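Local coordinates for fimbrin (PDB 1RT8), which binds and crosslinks actin filaments and takes part in cell polarity, cytokinesis, mating and spore formation in fission yeast, at residues I165-H173 with V255-L265. Residues are numbered along the deposited sequence; the frame is centred on the assembly and turned at random.
Sequences ILLRWFNYH and VAHLFNTHPGL
With CG anti to the backbone N in Trp169 (chi1 176°), and CG likewise anti to the backbone N in Phe259, the indole reaches across to helix 248-261 and the phenyl ring turns its edge onto it. Phe259 CD1 lies 3.4 Å from Trp169 CE2, over one indole face, in a T-shaped (edge-to-face) pair with planes at 85°. Phe259 CB adds a CH-pi contact, sitting 4.1 Å from the centroid of the six-membered ring of Trp169, almost on the ring normal. The other face of the indole meets His173 CD2, one helical turn along. At the edge, Trp169 NE1 donates to Pro263 O at 2.8 Å, nearly within the indole plane and on a lone pair of the carbonyl. His173 NE2 donates to the same oxygen, Pro263 O, at 3.1 Å, tilted from the carbonyl plane, so two ring N-H groups of helix 162-176 grip one carbonyl just past the end of helix 248-261. Helices 162-176 and 248-261 are the first long and the last helices of the second calponin-homology domain, in the first actin-binding region; the axes of segments 165-173 and 255-261 cross at 67° and come within 10.6 Å. Replacing Trp169 by an alanine is likely to open a gap beside Phe259 and leave Pro263 O with His173 as its one donor from helix 162-176. Leu166 extends the apolar seam toward the start of segment 165-173: CD2 presses against Phe259 CB at 3.4 Å, while CD1 rests on Ala256. Val255 CG1 touches both Leu166 CB and Trp169 CZ3, and Tyr196 of helix 194-203 packs against the same valine. Beyond the carbonyl grip, Leu265 CD2 touches Tyr172 CE2 at 3.5 Å, the leucine lying askew to the tyrosine side chain at the exposed margin.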
loop_
_atom_site.group_PDB
_atom_site.type_symbol
_atom_site.label_atom_id
_atom_site.label_comp_id
_atom_site.label_asym_id
_atom_site.label_seq_id
_atom_site.Cartn_x
_atom_site.Cartn_y
_atom_site.Cartn_z
ATOM N N ILE A 165 -15.362 2.607 -2.486
ATOM C CA ILE A 165 -16.085 1.342 -2.516
ATOM C C ILE A 165 -17.233 1.449 -1.514
ATOM O O ILE A 165 -18.337 0.962 -1.753
ATOM C CB ILE A 165 -15.174 0.161 -2.116
ATOM C CG1 ILE A 165 -14.150 -0.102 -3.222
ATOM C CG2 ILE A 165 -16.014 -1.090 -1.862
ATOM C CD1 ILE A 165 -13.155 -1.200 -2.887
ATOM N N LEU A 166 -16.963 2.109 -0.394
ATOM C CA LEU A 166 -17.960 2.267 0.650
ATOM C C LEU A 166 -19.056 3.289 0.319
ATOM O O LEU A 166 -20.219 3.083 0.663
ATOM C CB LEU A 166 -17.264 2.615 1.965
ATOM C CG LEU A 166 -16.406 1.482 2.554
ATOM C CD1 LEU A 166 -15.614 1.978 3.766
ATOM C CD2 LEU A 166 -17.318 0.324 2.948
ATOM N N LEU A 167 -18.695 4.375 -0.360
ATOM C CA LEU A 167 -19.673 5.395 -0.725
ATOM C C LEU A 167 -20.759 4.831 -1.632
ATOM O O LEU A 167 -21.940 5.087 -1.420
ATOM C CB LEU A 167 -18.990 6.577 -1.412
ATOM C CG LEU A 167 -18.198 7.477 -0.463
ATOM C CD1 LEU A 167 -17.496 8.567 -1.261
ATOM C CD2 LEU A 167 -19.136 8.080 0.576
ATOM N N ARG A 168 -20.356 4.071 -2.643
ATOM C CA ARG A 168 -21.315 3.457 -3.554
ATOM C C ARG A 168 -22.225 2.518 -2.754
ATOM O O ARG A 168 -23.435 2.462 -2.969
ATOM C CB ARG A 168 -20.586 2.658 -4.643
ATOM C CG ARG A 168 -19.613 3.470 -5.495
ATOM C CD ARG A 168 -19.155 2.661 -6.736
ATOM N NE ARG A 168 -18.216 3.407 -7.575
ATOM C CZ ARG A 168 -17.588 2.912 -8.641
ATOM N NH1 ARG A 168 -17.792 1.658 -9.018
ATOM N NH2 ARG A 168 -16.750 3.677 -9.338
ATOM N N TRP A 169 -21.624 1.782 -1.829
ATOM C CA TRP A 169 -22.353 0.842 -0.980
ATOM C C TRP A 169 -23.367 1.576 -0.102
ATOM O O TRP A 169 -24.561 1.274 -0.118
ATOM C CB TRP A 169 -21.365 0.088 -0.092
ATOM C CG TRP A 169 -22.003 -0.834 0.901
ATOM C CD1 TRP A 169 -22.558 -2.061 0.650
ATOM C CD2 TRP A 169 -22.126 -0.620 2.314
ATOM N NE1 TRP A 169 -23.010 -2.622 1.820
ATOM C CE2 TRP A 169 -22.759 -1.760 2.856
ATOM C CE3 TRP A 169 -21.763 0.428 3.174
ATOM C CZ2 TRP A 169 -23.036 -1.885 4.221
ATOM C CZ3 TRP A 169 -22.041 0.305 4.533
ATOM C CH2 TRP A 169 -22.671 -0.846 5.041
ATOM N N PHE A 170 -22.868 2.532 0.674
ATOM C CA PHE A 170 -23.692 3.334 1.566
ATOM C C PHE A 170 -24.890 3.867 0.779
ATOM O O PHE A 170 -26.038 3.696 1.191
ATOM C CB PHE A 170 -22.838 4.489 2.124
ATOM C CG PHE A 170 -23.410 5.162 3.342
ATOM C CD1 PHE A 170 -22.560 5.694 4.309
ATOM C CD2 PHE A 170 -24.783 5.282 3.524
ATOM C CE1 PHE A 170 -23.063 6.330 5.436
ATOM C CE2 PHE A 170 -25.299 5.919 4.648
ATOM C CZ PHE A 170 -24.438 6.445 5.608
ATOM N N ASN A 171 -24.622 4.487 -0.369
ATOM C CA ASN A 171 -25.690 5.043 -1.193
ATOM C C ASN A 171 -26.625 3.999 -1.785
ATOM O O ASN A 171 -27.816 4.251 -1.950
ATOM C CB ASN A 171 -25.113 5.913 -2.307
ATOM C CG ASN A 171 -24.585 7.228 -1.789
ATOM O OD1 ASN A 171 -25.274 7.937 -1.048
ATOM N ND2 ASN A 171 -23.362 7.570 -2.174
ATOM N N TYR A 172 -26.090 2.830 -2.115
ATOM C CA TYR A 172 -26.919 1.763 -2.655
ATOM C C TYR A 172 -28.061 1.497 -1.674
ATOM O O TYR A 172 -29.201 1.282 -2.078
ATOM C CB TYR A 172 -26.092 0.491 -2.838
ATOM C CG TYR A 172 -26.926 -0.753 -3.059
ATOM C CD1 TYR A 172 -27.513 -1.017 -4.300
ATOM C CD2 TYR A 172 -27.130 -1.665 -2.023
ATOM C CE1 TYR A 172 -28.282 -2.168 -4.502
ATOM C CE2 TYR A 172 -27.895 -2.812 -2.212
ATOM C CZ TYR A 172 -28.466 -3.061 -3.451
ATOM O OH TYR A 172 -29.210 -4.207 -3.631
ATOM N N HIS A 173 -27.750 1.523 -0.381
ATOM C CA HIS A 173 -28.755 1.282 0.647
ATOM C C HIS A 173 -29.687 2.473 0.888
ATOM O O HIS A 173 -30.898 2.294 1.007
ATOM C CB HIS A 173 -28.078 0.876 1.953
ATOM C CG HIS A 173 -27.500 -0.501 1.922
ATOM N ND1 HIS A 173 -28.280 -1.629 1.793
ATOM C CD2 HIS A 173 -26.218 -0.930 1.964
ATOM C CE1 HIS A 173 -27.501 -2.696 1.755
ATOM N NE2 HIS A 173 -26.245 -2.298 1.856
ATOM N N VAL A 255 -17.769 3.103 9.151
ATOM C CA VAL A 255 -18.467 2.580 7.979
ATOM C C VAL A 255 -17.806 1.321 7.411
ATOM O O VAL A 255 -18.486 0.409 6.943
ATOM C CB VAL A 255 -18.545 3.635 6.846
ATOM C CG1 VAL A 255 -19.178 3.017 5.601
ATOM C CG2 VAL A 255 -19.355 4.836 7.311
ATOM N N ALA A 256 -16.482 1.277 7.440
ATOM C CA ALA A 256 -15.760 0.125 6.914
ATOM C C ALA A 256 -16.121 -1.146 7.679
ATOM O O ALA A 256 -16.448 -2.172 7.080
ATOM C CB ALA A 256 -14.253 0.373 6.982
ATOM N N HIS A 257 -16.066 -1.071 9.002
ATOM C CA HIS A 257 -16.378 -2.226 9.833
ATOM C C HIS A 257 -17.827 -2.689 9.656
ATOM O O HIS A 257 -18.114 -3.892 9.631
ATOM C CB HIS A 257 -16.101 -1.896 11.301
ATOM C CG HIS A 257 -16.362 -3.039 12.230
ATOM N ND1 HIS A 257 -17.588 -3.254 12.822
ATOM C CD2 HIS A 257 -15.566 -4.056 12.634
ATOM C CE1 HIS A 257 -17.536 -4.354 13.551
ATOM N NE2 HIS A 257 -16.321 -4.861 13.454
ATOM N N LEU A 258 -18.735 -1.726 9.536
ATOM C CA LEU A 258 -20.147 -2.023 9.359
ATOM C C LEU A 258 -20.322 -2.782 8.054
ATOM O O LEU A 258 -21.158 -3.681 7.946
ATOM C CB LEU A 258 -20.951 -0.723 9.320
ATOM C CG LEU A 258 -22.469 -0.843 9.215
ATOM C CD1 LEU A 258 -23.011 -1.613 10.420
ATOM C CD2 LEU A 258 -23.074 0.553 9.147
ATOM N N PHE A 259 -19.515 -2.413 7.064
ATOM C CA PHE A 259 -19.562 -3.047 5.757
ATOM C C PHE A 259 -19.003 -4.464 5.803
ATOM O O PHE A 259 -19.498 -5.348 5.107
ATOM C CB PHE A 259 -18.757 -2.229 4.752
ATOM C CG PHE A 259 -18.551 -2.919 3.437
ATOM C CD1 PHE A 259 -19.545 -2.911 2.465
ATOM C CD2 PHE A 259 -17.358 -3.575 3.166
ATOM C CE1 PHE A 259 -19.351 -3.544 1.239
ATOM C CE2 PHE A 259 -17.156 -4.211 1.941
ATOM C CZ PHE A 259 -18.152 -4.194 0.977
ATOM N N ASN A 260 -17.973 -4.681 6.616
ATOM C CA ASN A 260 -17.361 -6.004 6.704
ATOM C C ASN A 260 -18.242 -7.025 7.405
ATOM O O ASN A 260 -18.203 -8.211 7.079
ATOM C CB ASN A 260 -16.012 -5.950 7.432
ATOM C CG ASN A 260 -14.979 -5.150 6.678
ATOM O OD1 ASN A 260 -15.042 -5.039 5.454
ATOM N ND2 ASN A 260 -14.006 -4.600 7.400
ATOM N N THR A 261 -19.039 -6.570 8.361
ATOM C CA THR A 261 -19.884 -7.489 9.102
ATOM C C THR A 261 -21.337 -7.535 8.639
ATOM O O THR A 261 -22.033 -8.521 8.885
ATOM C CB THR A 261 -19.841 -7.162 10.604
ATOM O OG1 THR A 261 -20.104 -5.768 10.795
ATOM C CG2 THR A 261 -18.474 -7.487 11.183
ATOM N N HIS A 262 -21.789 -6.491 7.953
ATOM C CA HIS A 262 -23.174 -6.437 7.497
ATOM C C HIS A 262 -23.369 -5.869 6.091
ATOM O O HIS A 262 -24.101 -4.896 5.904
ATOM C CB HIS A 262 -23.998 -5.630 8.504
ATOM C CG HIS A 262 -24.080 -6.267 9.856
ATOM N ND1 HIS A 262 -24.887 -7.356 10.118
ATOM C CD2 HIS A 262 -23.426 -5.999 11.011
ATOM C CE1 HIS A 262 -24.725 -7.729 11.375
ATOM N NE2 HIS A 262 -23.844 -6.923 11.940
ATOM N N PRO A 263 -22.733 -6.483 5.078
ATOM C CA PRO A 263 -22.852 -6.016 3.693
ATOM C C PRO A 263 -24.301 -5.733 3.297
ATOM O O PRO A 263 -24.583 -4.772 2.581
ATOM C CB PRO A 263 -22.252 -7.168 2.889
ATOM C CG PRO A 263 -21.228 -7.713 3.812
ATOM C CD PRO A 263 -21.942 -7.724 5.142
ATOM N N GLY A 264 -25.210 -6.585 3.760
ATOM C CA GLY A 264 -26.619 -6.414 3.447
ATOM C C GLY A 264 -26.950 -6.564 1.972
ATOM O O GLY A 264 -27.858 -5.909 1.461
ATOM N N LEU A 265 -26.209 -7.426 1.282
ATOM C CA LEU A 265 -26.441 -7.664 -0.136
ATOM C C LEU A 265 -26.944 -9.096 -0.299
ATOM O O LEU A 265 -26.422 -10.022 0.331
ATOM C CB LEU A 265 -25.147 -7.457 -0.927
ATOM C CG LEU A 265 -24.493 -6.071 -0.840
ATOM C CD1 LEU A 265 -23.097 -6.144 -1.423
ATOM C CD2 LEU A 265 -25.329 -5.033 -1.577
#